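Local coordinates for protein histidinol-phosphatase (Listeria monocytogenes serotype 4b str. H7858, PDB 6NLR) that probably hydrolyses histidinol phosphate to histidinol and phosphate in histidine biosynthesis, using a cluster of three metal ions, at residues A[141-144]-A[145-149]; A[20-23]-A[24-27]. One frame throughout, in Å; residues are numbered along the deposited sequence.

Contact 1 of 2, residues A[141-144]-A[145-149]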
loop_
_atom_site.group_PDB
_atom_site.type_symbol
_atom_site.label_atom_id
_atom_site.label_comp_id
_atom_site.label_asym_id
_atom_site.label_seq_id
_atom_site.Cartn_x
_atom_site.Cartn_y
_atom_site.Cartn_z
ATOM N N TYR A 141 -8.733 -14.759 2.892
ATOM C CA TYR A 141 -9.483 -13.789 2.048
ATOM C C TYR A 141 -10.809 -14.413 1.605
ATOM O O TYR A 141 -11.842 -13.714 1.618
ATOM C CB TYR A 141 -8.677 -13.349 0.820
ATOM C CG TYR A 141 -9.300 -12.249 -0.002
ATOM C CD1 TYR A 141 -9.562 -11.009 0.547
ATOM C CD2 TYR A 141 -9.617 -12.431 -1.337
ATOM C CE1 TYR A 141 -10.117 -9.980 -0.205
ATOM C CE2 TYR A 141 -10.165 -11.418 -2.114
ATOM C CZ TYR A 141 -10.419 -10.187 -1.540
ATOM O OH TYR A 141 -10.989 -9.186 -2.270
ATOM N N ASN A 142 -10.772 -15.684 1.205
ATOM C CA ASN A 142 -11.977 -16.460 0.827
ATOM C C ASN A 142 -12.972 -16.443 1.995
ATOM O O ASN A 142 -14.133 -16.065 1.782
ATOM C CB ASN A 142 -11.640 -17.906 0.455
ATOM C CG ASN A 142 -12.853 -18.621 -0.097
ATOM O OD1 ASN A 142 -13.686 -18.011 -0.759
ATOM N ND2 ASN A 142 -12.960 -19.896 0.166
ATOM N N GLU A 143 -12.526 -16.877 3.180
ATOM C CA GLU A 143 -13.425 -17.133 4.335
ATOM C C GLU A 143 -13.894 -15.801 4.918
ATOM O O GLU A 143 -15.041 -15.724 5.307
ATOM C CB GLU A 143 -12.726 -17.999 5.379
ATOM C CG GLU A 143 -12.663 -19.443 4.933
ATOM C CD GLU A 143 -11.623 -20.304 5.627
ATOM O OE1 GLU A 143 -11.206 -19.942 6.756
ATOM O OE2 GLU A 143 -11.260 -21.356 5.047
ATOM N N GLY A 144 -13.031 -14.797 4.949
ATOM C CA GLY A 144 -13.312 -13.538 5.643
ATOM C C GLY A 144 -14.105 -12.564 4.796
ATOM O O GLY A 144 -14.944 -11.839 5.360
ATOM N N ILE A 145 -13.788 -12.483 3.507
ATOM C CA ILE A 145 -14.246 -11.355 2.638
ATOM C C ILE A 145 -15.043 -11.887 1.443
ATOM O O ILE A 145 -16.204 -11.462 1.283
ATOM C CB ILE A 145 -13.073 -10.457 2.256
ATOM C CG1 ILE A 145 -12.646 -9.642 3.471
ATOM C CG2 ILE A 145 -13.410 -9.567 1.051
ATOM C CD1 ILE A 145 -11.307 -8.926 3.339
ATOM N N VAL A 146 -14.501 -12.812 0.657
ATOM C CA VAL A 146 -15.197 -13.231 -0.597
ATOM C C VAL A 146 -16.555 -13.852 -0.236
ATOM O O VAL A 146 -17.598 -13.425 -0.809
ATOM C CB VAL A 146 -14.320 -14.156 -1.450
ATOM C CG1 VAL A 146 -15.100 -14.655 -2.661
ATOM C CG2 VAL A 146 -13.038 -13.424 -1.884
ATOM N N GLN A 147 -16.562 -14.828 0.661
ATOM C CA GLN A 147 -17.799 -15.509 1.092
ATOM C C GLN A 147 -18.732 -14.498 1.779
ATOM O O GLN A 147 -19.947 -14.617 1.601
ATOM C CB GLN A 147 -17.450 -16.707 1.970
ATOM C CG GLN A 147 -16.958 -17.895 1.153
ATOM C CD GLN A 147 -16.607 -19.083 2.015
ATOM O OE1 GLN A 147 -16.406 -20.190 1.527
ATOM N NE2 GLN A 147 -16.599 -18.880 3.319
ATOM N N PHE A 148 -18.191 -13.542 2.528
ATOM C CA PHE A 148 -18.998 -12.530 3.252
ATOM C C PHE A 148 -19.763 -11.664 2.244
ATOM O O PHE A 148 -20.986 -11.446 2.479
ATOM C CB PHE A 148 -18.121 -11.668 4.163
ATOM C CG PHE A 148 -18.869 -10.671 5.009
ATOM C CD1 PHE A 148 -19.484 -11.061 6.185
ATOM C CD2 PHE A 148 -18.901 -9.329 4.655
ATOM C CE1 PHE A 148 -20.140 -10.126 6.975
ATOM C CE2 PHE A 148 -19.563 -8.394 5.441
ATOM C CZ PHE A 148 -20.180 -8.794 6.601
ATOM N N TYR A 149 -19.094 -11.197 1.173
ATOM C CA TYR A 149 -19.669 -10.237 0.194
ATOM C C TYR A 149 -20.459 -10.970 -0.885
ATOM O O TYR A 149 -21.286 -10.315 -1.521
ATOM C CB TYR A 149 -18.608 -9.272 -0.324
ATOM C CG TYR A 149 -18.233 -8.240 0.711
ATOM C CD1 TYR A 149 -19.110 -7.233 1.074
ATOM C CD2 TYR A 149 -17.029 -8.328 1.378
ATOM C CE1 TYR A 149 -18.778 -6.316 2.063
ATOM C CE2 TYR A 149 -16.666 -7.405 2.345
ATOM C CZ TYR A 149 -17.546 -6.403 2.696
ATOM O OH TYR A 149 -17.193 -5.526 3.679
HETATM O O HOH W 1 -17.108 -17.218 5.434
#

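Contact 2 of 2, residues A[20-23]-A[24-27]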
loop_
_atom_site.group_PDB
_atom_site.type_symbol
_atom_site.label_atom_id
_atom_site.label_comp_id
_atom_site.label_asym_id
_atom_site.label_seq_id
_atom_site.Cartn_x
_atom_site.Cartn_y
_atom_site.Cartn_z
ATOM N N VAL A 20 17.450 -2.052 6.792
ATOM C CA VAL A 20 17.176 -0.966 5.805
ATOM C C VAL A 20 18.492 -0.537 5.154
ATOM O O VAL A 20 18.471 -0.180 3.974
ATOM C CB VAL A 20 16.443 0.222 6.448
ATOM C CG1 VAL A 20 17.250 0.848 7.570
ATOM C CG2 VAL A 20 16.047 1.273 5.415
ATOM N N GLU A 21 19.600 -0.548 5.879
ATOM C CA GLU A 21 20.888 -0.075 5.322
ATOM C C GLU A 21 21.280 -0.927 4.111
ATOM O O GLU A 21 21.752 -0.347 3.135
ATOM C CB GLU A 21 21.997 -0.151 6.371
ATOM C CG GLU A 21 23.289 0.457 5.879
ATOM C CD GLU A 21 24.070 1.175 6.972
ATOM O OE1 GLU A 21 23.656 1.106 8.163
ATOM O OE2 GLU A 21 25.050 1.833 6.632
ATOM N N GLU A 22 21.117 -2.250 4.191
ATOM C CA GLU A 22 21.488 -3.185 3.087
ATOM C C GLU A 22 20.526 -2.948 1.919
ATOM O O GLU A 22 20.939 -3.047 0.767
ATOM C CB GLU A 22 21.507 -4.648 3.550
ATOM C CG GLU A 22 22.528 -4.945 4.647
ATOM C CD GLU A 22 23.952 -4.419 4.457
ATOM O OE1 GLU A 22 24.606 -4.815 3.464
ATOM O OE2 GLU A 22 24.420 -3.606 5.313
HETATM N N MSE A 23 19.265 -2.596 2.219
HETATM C CA MSE A 23 18.291 -2.306 1.174
HETATM C C MSE A 23 18.692 -1.017 0.438
HETATM O O MSE A 23 18.664 -0.956 -0.791
HETATM C CB MSE A 23 16.878 -2.239 1.768
HETATM C CG MSE A 23 16.456 -3.514 2.445
HETATM SE SE MSE A 23 14.739 -3.327 3.354
HETATM C CE MSE A 23 13.580 -2.963 1.824
ATOM N N VAL A 24 19.125 -0.001 1.194
ATOM C CA VAL A 24 19.507 1.276 0.614
ATOM C C VAL A 24 20.758 1.084 -0.250
ATOM O O VAL A 24 20.798 1.629 -1.360
ATOM C CB VAL A 24 19.689 2.338 1.713
ATOM C CG1 VAL A 24 20.556 3.514 1.266
ATOM C CG2 VAL A 24 18.332 2.815 2.209
ATOM N N LEU A 25 21.741 0.312 0.224
ATOM C CA LEU A 25 22.984 0.041 -0.544
ATOM C C LEU A 25 22.614 -0.656 -1.860
ATOM O O LEU A 25 23.232 -0.337 -2.902
ATOM C CB LEU A 25 23.958 -0.792 0.297
ATOM C CG LEU A 25 24.728 -0.026 1.381
ATOM C CD1 LEU A 25 25.406 -0.990 2.373
ATOM C CD2 LEU A 25 25.770 0.903 0.744
ATOM N N LYS A 26 21.642 -1.567 -1.838
ATOM C CA LYS A 26 21.189 -2.259 -3.070
ATOM C C LYS A 26 20.492 -1.253 -4.001
ATOM O O LYS A 26 20.751 -1.296 -5.202
ATOM C CB LYS A 26 20.251 -3.424 -2.751
ATOM C CG LYS A 26 19.881 -4.271 -3.958
ATOM C CD LYS A 26 21.023 -5.056 -4.496
ATOM C CE LYS A 26 20.626 -5.914 -5.675
ATOM N NZ LYS A 26 21.767 -6.773 -6.090
ATOM N N ALA A 27 19.628 -0.388 -3.477
ATOM C CA ALA A 27 18.958 0.655 -4.288
ATOM C C ALA A 27 20.027 1.515 -4.978
ATOM O O ALA A 27 19.860 1.801 -6.182
ATOM C CB ALA A 27 17.984 1.466 -3.476
#

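Contact 1 of 2, residues A[141-144]-A[145-149]
Tyr-141 rests its ring against Ile-145 and Val-146, four and five places further along helix 138-149, both of which come from the same side of the ring plane. Its CG stands anti to the backbone N (chi1 -173°), which swings the ring forward along the helix. From CB outward, the CD1-CE1 half of the ring meets Ile-145 and the CD2-CE2 half meets Val-146: CD1 comes 3.9 Å from both CB and CD1 of Ile-145, and CE1 lies 3.5 Å from Ile-145 CG2, while CD2 and CE2 meet Val-146 CG2, CE2 at 3.5 Å. CZ reaches both methyls, and OH passes near Ile-145 CG2 alone. Branched residues suit these places because each sets a methyl against one half of the ring, obliquely; Leu-125 and Ala-155 pack on Ile-145 as well.

Backbone bonds explain the pairing with i+5. Tyr-141 O accepts from Ile-145 N, which sits above the carbonyl plane, and from Val-146 N at 3.0 Å, in that plane; Gln-147 N then bonds Asn-142 O at 2.9 Å. This is a pi-type widening of an otherwise alpha-helical stretch. Gly-144 has a backbone hydrogen bond with Gln-128, while its O is not bonded by Phe-148 N.

On the outer side, the amides of Asn-142 and Gln-147 cross with planes 60° apart, ND2 being 3.7 Å from OE1, too far for a firm bond. Gln-147 suits this solvent-facing turn: its extended chain carries NE2 to a water at 2.7 Å, which in turn donates to Glu-143 O.

Contact 2 of 2, residues A[20-23]-A[24-27]
Four backbone hydrogen bonds join residues 20-23 to 24-27, each running from an N-H to the carbonyl four residues earlier. Val-24 N to Val-20 O, at 2.9 Å, lies almost in line with the carbonyl; Leu-25 N reaches Glu-21 O at 3.0 Å, and Ala-27 N reaches Met-23 O at 2.9 Å. Lys-26 N to Glu-22 O is the longest at 3.1 Å, its donor tilted 31° from the carbonyl plane. The charged ends of Glu-21 and Lys-26 find partners beyond these residues: Glu-21 OE2 takes a hydrogen bond with Tyr-82 OH and a salt bridge from Lys-81, and Lys-26 NZ makes a long, weak ion pair with Glu-29.

Around this backbone the side chains pack against the carbonyls of the preceding turn. Val-24 CG2 lies 3.5 Å from Val-20 O and 4.2 Å from Val-20 CG2, a light methyl contact. Leu-25 has CG beside its own backbone N (chi1 -77°), which turns the chain back over the earlier turn, with CG 3.5 Å from Glu-21 O. The Leu-25 and bent Glu-22 side chains lie side by side, pointing the same way, with Leu-25 CD1 4.1 Å from Glu-22 OE2, an apolar methyl beside a carboxylate.

Helix 20-29 is the crossover of a beta-alpha-beta unit between strands 3-7 and 34-40. Val-20, Val-24, Ala-27 and selenomethionine Met-23 are buried, touching Ile-37 or Tyr-35 of strand 34-40; compact valines and alanine and a longer, pliable selenomethionine give the strand an apolar face. With acids near its start and a lysine further on, the charge order probably complements the helix dipole, while the four bonds pair N-H groups of 24-27 with carbonyls of 20-23, so these buried side chains can be wholly apolar.

Contact 2 closes before contact 1 opens along the chain, and the two sit on opposite sides of its centre, with centres 37 Å apart and nearest atoms about 25 Å apart, so neither touches the other. Both belong to helices outside the metal cluster. The Met-23 side chain of 20-27 lies about 10 Å from a cobalt ion and from a manganese ion, and the Tyr-141 side chain of 141-149 about 13 Å from a manganese. Neither contributes a metal ligand, but both pack on strands of the same mixed sheet: contact 2 on 34-40, which supplies the ligand His-40, and contact 1 on 117-127, which supplies His-123.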